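Local coordinates for protein deacetylase EF_0837 (Enterococcus faecalis, PDB 2ICS) that catalyses, with very low efficiency in vitro, the deacetylation of acetyl-(R)-mandelate as an esterase that carries two zinc ions per subunit, at residues 284-287 / 288-292; 273-276 / 277-281; 23-27 / 28-32. One frame throughout, in Å; residues are numbered along the deposited sequence.

Interaction 1 (284-287 / 288-292)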
# COMPACT_ATOMS: atom_id res chain seq x y z
N TYR A 284 3.77 4.60 12.25
CA TYR A 284 3.67 3.49 13.18
C TYR A 284 2.90 2.30 12.62
O TYR A 284 3.20 1.15 12.94
CB TYR A 284 3.03 3.96 14.48
CG TYR A 284 3.84 5.02 15.20
CD1 TYR A 284 3.76 6.36 14.84
CD2 TYR A 284 4.71 4.66 16.23
CE1 TYR A 284 4.52 7.33 15.52
CE2 TYR A 284 5.47 5.61 16.91
CZ TYR A 284 5.37 6.95 16.55
OH TYR A 284 6.13 7.88 17.23
N ASP A 285 1.90 2.59 11.79
CA ASP A 285 1.07 1.57 11.18
C ASP A 285 0.15 2.21 10.13
O ASP A 285 0.18 3.42 9.92
CB ASP A 285 0.26 0.84 12.26
CG ASP A 285 -0.46 1.79 13.20
OD1 ASP A 285 -0.74 1.39 14.34
OD2 ASP A 285 -0.77 2.93 12.80
N LEU A 286 -0.65 1.40 9.45
CA LEU A 286 -1.54 1.94 8.41
C LEU A 286 -2.60 2.85 9.02
O LEU A 286 -2.86 3.94 8.51
CB LEU A 286 -2.19 0.80 7.64
CG LEU A 286 -3.01 1.19 6.41
CD1 LEU A 286 -2.11 1.80 5.33
CD2 LEU A 286 -3.72 -0.04 5.87
N ALA A 287 -3.22 2.40 10.12
CA ALA A 287 -4.24 3.18 10.82
C ALA A 287 -3.77 4.61 11.08
O ALA A 287 -4.52 5.57 10.85
CB ALA A 287 -4.58 2.50 12.15
N THR A 288 -2.53 4.75 11.54
CA THR A 288 -1.94 6.05 11.83
C THR A 288 -1.77 6.89 10.56
O THR A 288 -1.90 8.11 10.58
CB THR A 288 -0.57 5.89 12.52
OG1 THR A 288 -0.75 5.20 13.76
CG2 THR A 288 0.07 7.24 12.80
N THR A 289 -1.47 6.22 9.45
CA THR A 289 -1.29 6.90 8.19
C THR A 289 -2.67 7.36 7.71
O THR A 289 -2.83 8.44 7.16
CB THR A 289 -0.66 5.97 7.14
OG1 THR A 289 0.54 5.39 7.69
CG2 THR A 289 -0.29 6.74 5.88
N MSE A 290 -3.68 6.52 7.94
CA MSE A 290 -5.05 6.83 7.56
C MSE A 290 -5.56 8.04 8.35
O MSE A 290 -6.26 8.90 7.81
CB MSE A 290 -5.94 5.62 7.81
CG MSE A 290 -5.59 4.41 6.93
SE MSE A 290 -6.38 2.75 7.55
CE MSE A 290 -8.23 3.14 7.18
N GLU A 291 -5.19 8.12 9.63
CA GLU A 291 -5.60 9.22 10.48
C GLU A 291 -4.93 10.52 10.02
O GLU A 291 -5.44 11.61 10.27
CB GLU A 291 -5.24 8.94 11.95
CG GLU A 291 -5.85 7.66 12.49
CD GLU A 291 -5.27 7.26 13.82
OE1 GLU A 291 -4.10 7.60 14.08
OE2 GLU A 291 -5.98 6.59 14.61
N LYS A 292 -3.78 10.39 9.36
CA LYS A 292 -3.09 11.58 8.87
C LYS A 292 -3.83 12.19 7.68
O LYS A 292 -3.95 13.41 7.57
CB LYS A 292 -1.65 11.24 8.48
CG LYS A 292 -0.76 10.94 9.69
CD LYS A 292 0.67 10.60 9.30
CE LYS A 292 1.49 10.27 10.54
NZ LYS A 292 2.83 9.71 10.23
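D285 and T288 meet at the start of helix 286-296, where the carboxylate of D285 caps the first turn, its side chain crossing that of T288 at about a right angle. Its OD2 takes two donors from one residue. T288 N donates at 2.8 Å to D285 OD2, meeting it nearly along its C-O axis, and T288 OG1, which lies beside its own backbone N, donates to the same D285 OD2; the 2.5 Å length of this second bond is unusually short and perhaps uncertain. On the aspartate, CG sits between the backbone N and the carbonyl carbon (chi1 50°), which turns the acid back toward the helix. T288 OG1 also has a weak bond with K341, a lysine that forms a salt bridge to E291.

One turn on, M290, a selenomethionine, packs against the backbone it has just left. Its CB lies 3.4 Å from A287 O, and its CG is 3.2 Å from L286 O, the carbonyl that also accepts M290 N at 2.8 Å. The chain then bends at its third torsion (69°). SE rests 3.9 Å from L286 CG, the two side chains crossing obliquely, and the M290 side chain also touches V307. E291 repeats the pattern: its CG passes 3.0 Å from A287 O, while its carboxylate goes on to K341 and to the backbone N of I357. T288 and E291 touch L343 of strand 331-344, A287 and M290 touch I357 of strand 350-364, and L286 and M290 reach W56 of strand 51-61, which carries zinc ligand H60. The whole is a worked example of an aspartate N-cap, in which a side chain supplies an acceptor that the first turn of a helix lacks.

Interaction 2 (273-276 / 277-281)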
# COMPACT_ATOMS: atom_id res chain seq x y z
N ILE A 273 6.41 1.18 5.36
CA ILE A 273 6.82 0.81 6.71
C ILE A 273 7.88 -0.30 6.75
O ILE A 273 7.95 -1.16 5.88
CB ILE A 273 5.58 0.32 7.49
CG1 ILE A 273 5.89 0.16 8.97
CG2 ILE A 273 5.10 -1.03 6.92
CD1 ILE A 273 4.66 -0.16 9.80
N TYR A 274 8.71 -0.24 7.78
CA TYR A 274 9.72 -1.25 8.03
C TYR A 274 9.98 -1.11 9.53
O TYR A 274 9.61 -0.09 10.12
CB TYR A 274 10.97 -1.07 7.15
CG TYR A 274 11.95 0.01 7.53
CD1 TYR A 274 13.18 -0.32 8.10
CD2 TYR A 274 11.68 1.34 7.25
CE1 TYR A 274 14.12 0.66 8.37
CE2 TYR A 274 12.62 2.33 7.52
CZ TYR A 274 13.83 1.99 8.08
OH TYR A 274 14.76 2.97 8.35
N ILE A 275 10.58 -2.12 10.15
CA ILE A 275 10.76 -2.10 11.59
C ILE A 275 11.17 -0.79 12.26
O ILE A 275 10.61 -0.42 13.29
CB ILE A 275 11.71 -3.25 12.04
CG1 ILE A 275 11.53 -3.50 13.54
CG2 ILE A 275 13.16 -2.90 11.72
CD1 ILE A 275 12.03 -4.86 14.00
N ARG A 276 12.12 -0.06 11.67
CA ARG A 276 12.57 1.19 12.27
C ARG A 276 11.54 2.31 12.34
O ARG A 276 11.36 2.90 13.40
CB ARG A 276 13.84 1.69 11.55
CG ARG A 276 15.03 0.74 11.70
CD ARG A 276 16.28 1.27 10.99
NE ARG A 276 16.76 2.53 11.56
CZ ARG A 276 17.88 3.14 11.19
NH1 ARG A 276 18.65 2.62 10.24
NH2 ARG A 276 18.23 4.28 11.77
N ASN A 277 10.86 2.61 11.23
CA ASN A 277 9.87 3.68 11.31
C ASN A 277 8.57 3.21 11.95
O ASN A 277 7.72 4.03 12.29
CB ASN A 277 9.60 4.34 9.94
CG ASN A 277 9.08 3.37 8.90
OD1 ASN A 277 8.24 2.53 9.18
ND2 ASN A 277 9.57 3.51 7.67
N ARG A 278 8.42 1.90 12.13
CA ARG A 278 7.23 1.36 12.78
C ARG A 278 7.39 1.46 14.29
O ARG A 278 6.48 1.88 15.00
CB ARG A 278 7.00 -0.12 12.41
CG ARG A 278 6.11 -0.84 13.43
CD ARG A 278 5.64 -2.22 12.98
NE ARG A 278 6.69 -3.23 13.00
CZ ARG A 278 7.16 -3.82 14.10
NH1 ARG A 278 6.68 -3.50 15.30
NH2 ARG A 278 8.12 -4.73 14.00
N GLU A 279 8.56 1.04 14.78
CA GLU A 279 8.83 1.07 16.22
C GLU A 279 9.04 2.47 16.75
O GLU A 279 8.50 2.83 17.79
CB GLU A 279 10.08 0.24 16.55
CG GLU A 279 9.87 -1.27 16.60
CD GLU A 279 11.12 -2.03 17.07
OE1 GLU A 279 11.10 -3.27 17.04
OE2 GLU A 279 12.11 -1.38 17.48
N ASN A 280 9.81 3.28 16.03
CA ASN A 280 10.12 4.63 16.49
C ASN A 280 9.39 5.75 15.76
O ASN A 280 9.65 6.93 16.04
CB ASN A 280 11.63 4.87 16.38
CG ASN A 280 12.45 3.72 16.96
OD1 ASN A 280 12.23 3.29 18.10
ND2 ASN A 280 13.40 3.21 16.18
N GLY A 281 8.49 5.41 14.84
CA GLY A 281 7.78 6.44 14.10
C GLY A 281 8.67 6.94 12.97
O GLY A 281 9.80 6.47 12.84
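The short helix 275-279, which begins just after the zinc ligand D272, opens with one half of a capping box: the side chain of its third residue, N277, reaches back to the backbone of the N-cap residue Y274. Y274 N donates to N277 OD1 at 3.1 Å, tilted 35° from the amide's carbonyl plane. The amide reaches that position because N277 CG lies between the backbone N and the carbonyl carbon (chi1 60°). Its other end, ND2, bonds to D272 O and more weakly to T248, so both ends of this buried amide are held. N277 ND2 also comes within 3.1 Å of Y274 CD2, the ring and amide planes standing 81° apart.

Next to the amide, I273 CD1 packs 3.5 Å from R278 CB, and the guanidinium of R278 runs on past I275 to a salt bridge with D72. I275 and E279 lie side by side, I275 CG1 at 3.5 Å from E279 OE1. Helical bonds from E279 N to I275 O and from N280 N to R276 O complete the short helix before G281 leaves it with positive phi. The half capping box sets Y274 beside metal ligand H62 and against Y70 of the adenine pocket, at the zinc site of a TIM-barrel amidohydrolase.

Interaction 3 (23-27 / 28-32); sequences AIKEK and KIAAV
Strands 23-25 and 28-32 run antiparallel, their axes 149° apart in direction and approaching to 4.4 Å. A23 N donates to A31 O at 2.8 Å, in a nearly straight bond. A23 O, in return, accepts twice, from A30 N at 2.7 Å and from A31 N at 3.2 Å. Two residues of one strand therefore stand opposite one of the other, and the register slips by one between A23 and I24. Nearer the tip, K25 N donates to K28 O at 3.0 Å, while the returning bond from K28 N meets K25 O well above the carbonyl plane, 63° out of it.

This is a beta hairpin closed by a type I' turn, with E26 and K27 at its two corners, both in left-handed backbone conformation, and carrying a classic bulge. In the fold, strand 28-33 flanks strand 19-25, which lies between it and strand 5-13, and I29 makes backbone hydrogen bonds with G326 and K327.

A23 and A31 share one face, their CB atoms 3.7 Å apart, and both touch I36. The bulged A30 turns its CB toward K25, whose CG lies 3.6 Å away. K25 reaches it because its CG sits between backbone N and carbonyl carbon (chi1 73°), and the extended chain then keeps close to the methyl through CD and CE. I24 and I29 occupy the opposite face. I24 CG2 comes within 3.3 Å of K28 O, and the isoleucines reach respectively L7 with A329, and L323. At the turn, E26 N is held by the carboxylate of D6.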
# COMPACT_ATOMS: atom_id res chain seq x y z
N ALA A 23 -21.48 -13.57 5.21
CA ALA A 23 -21.49 -15.03 5.33
C ALA A 23 -20.27 -15.57 4.61
O ALA A 23 -20.02 -15.23 3.46
CB ALA A 23 -22.77 -15.59 4.71
N ILE A 24 -19.51 -16.43 5.29
CA ILE A 24 -18.29 -16.99 4.72
C ILE A 24 -18.26 -18.52 4.67
O ILE A 24 -18.68 -19.19 5.61
CB ILE A 24 -17.06 -16.51 5.53
CG1 ILE A 24 -16.94 -14.99 5.45
CG2 ILE A 24 -15.80 -17.20 5.03
CD1 ILE A 24 -15.91 -14.40 6.39
N LYS A 25 -17.74 -19.05 3.57
CA LYS A 25 -17.60 -20.49 3.41
C LYS A 25 -16.48 -20.79 2.42
O LYS A 25 -16.44 -20.24 1.32
CB LYS A 25 -18.91 -21.12 2.92
CG LYS A 25 -19.25 -20.84 1.47
CD LYS A 25 -20.46 -21.65 1.03
CE LYS A 25 -20.75 -21.47 -0.46
NZ LYS A 25 -21.89 -22.32 -0.91
N GLU A 26 -15.57 -21.67 2.82
CA GLU A 26 -14.44 -22.06 1.98
C GLU A 26 -13.51 -20.88 1.67
O GLU A 26 -13.19 -20.62 0.52
CB GLU A 26 -14.94 -22.67 0.67
CG GLU A 26 -15.72 -23.96 0.85
CD GLU A 26 -14.96 -24.96 1.71
OE1 GLU A 26 -13.82 -25.31 1.35
OE2 GLU A 26 -15.52 -25.40 2.74
N LYS A 27 -13.09 -20.18 2.72
CA LYS A 27 -12.20 -19.03 2.57
C LYS A 27 -12.73 -17.94 1.62
O LYS A 27 -12.00 -17.03 1.24
CB LYS A 27 -10.82 -19.48 2.09
CG LYS A 27 -9.97 -20.19 3.15
CD LYS A 27 -10.43 -21.61 3.41
CE LYS A 27 -9.95 -22.56 2.31
NZ LYS A 27 -8.46 -22.63 2.26
N LYS A 28 -14.00 -18.03 1.24
CA LYS A 28 -14.58 -17.04 0.34
C LYS A 28 -15.85 -16.40 0.90
O LYS A 28 -16.49 -16.96 1.78
CB LYS A 28 -14.89 -17.68 -1.02
CG LYS A 28 -13.66 -18.20 -1.76
CD LYS A 28 -14.05 -18.98 -3.01
CE LYS A 28 -14.83 -18.13 -3.98
NZ LYS A 28 -15.32 -18.91 -5.16
N ILE A 29 -16.19 -15.22 0.39
CA ILE A 29 -17.39 -14.52 0.82
C ILE A 29 -18.57 -15.18 0.11
O ILE A 29 -18.64 -15.16 -1.12
CB ILE A 29 -17.34 -13.03 0.44
CG1 ILE A 29 -16.20 -12.34 1.20
CG2 ILE A 29 -18.69 -12.38 0.72
CD1 ILE A 29 -16.01 -10.88 0.84
N ALA A 30 -19.49 -15.75 0.88
CA ALA A 30 -20.65 -16.43 0.30
C ALA A 30 -21.92 -15.58 0.23
O ALA A 30 -22.82 -15.89 -0.55
CB ALA A 30 -20.92 -17.72 1.07
N ALA A 31 -22.00 -14.53 1.03
CA ALA A 31 -23.18 -13.67 1.02
C ALA A 31 -22.96 -12.40 1.83
O ALA A 31 -22.24 -12.41 2.82
CB ALA A 31 -24.39 -14.43 1.57
N VAL A 32 -23.59 -11.32 1.39
CA VAL A 32 -23.48 -10.03 2.06
C VAL A 32 -24.83 -9.32 2.00
O VAL A 32 -25.38 -9.13 0.91
CB VAL A 32 -22.43 -9.12 1.39
CG1 VAL A 32 -22.34 -7.80 2.15
CG2 VAL A 32 -21.07 -9.81 1.36

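Interaction 3 comes first along the chain, in the small N-terminal sheet, with its centre 29 Å from that of interaction 1 and 35 Å from that of interaction 2. The other two follow much later, interaction 2 before interaction 1. Their helices, 275-279 and 286-296, are consecutive. The centres of interactions 1 and 2 are 12 Å apart, and the two touch: Y284 CD2 packs 3.5 Å from R278 O. Interaction 2 sits beside the zinc site, whereas interaction 1 packs against the sheet that holds strand 51-61, with ligand H60, and strands 331-344 and 350-364. The pair thus runs from the zinc site to that sheet, while the hairpin belongs to a separate sheet, away from the active site.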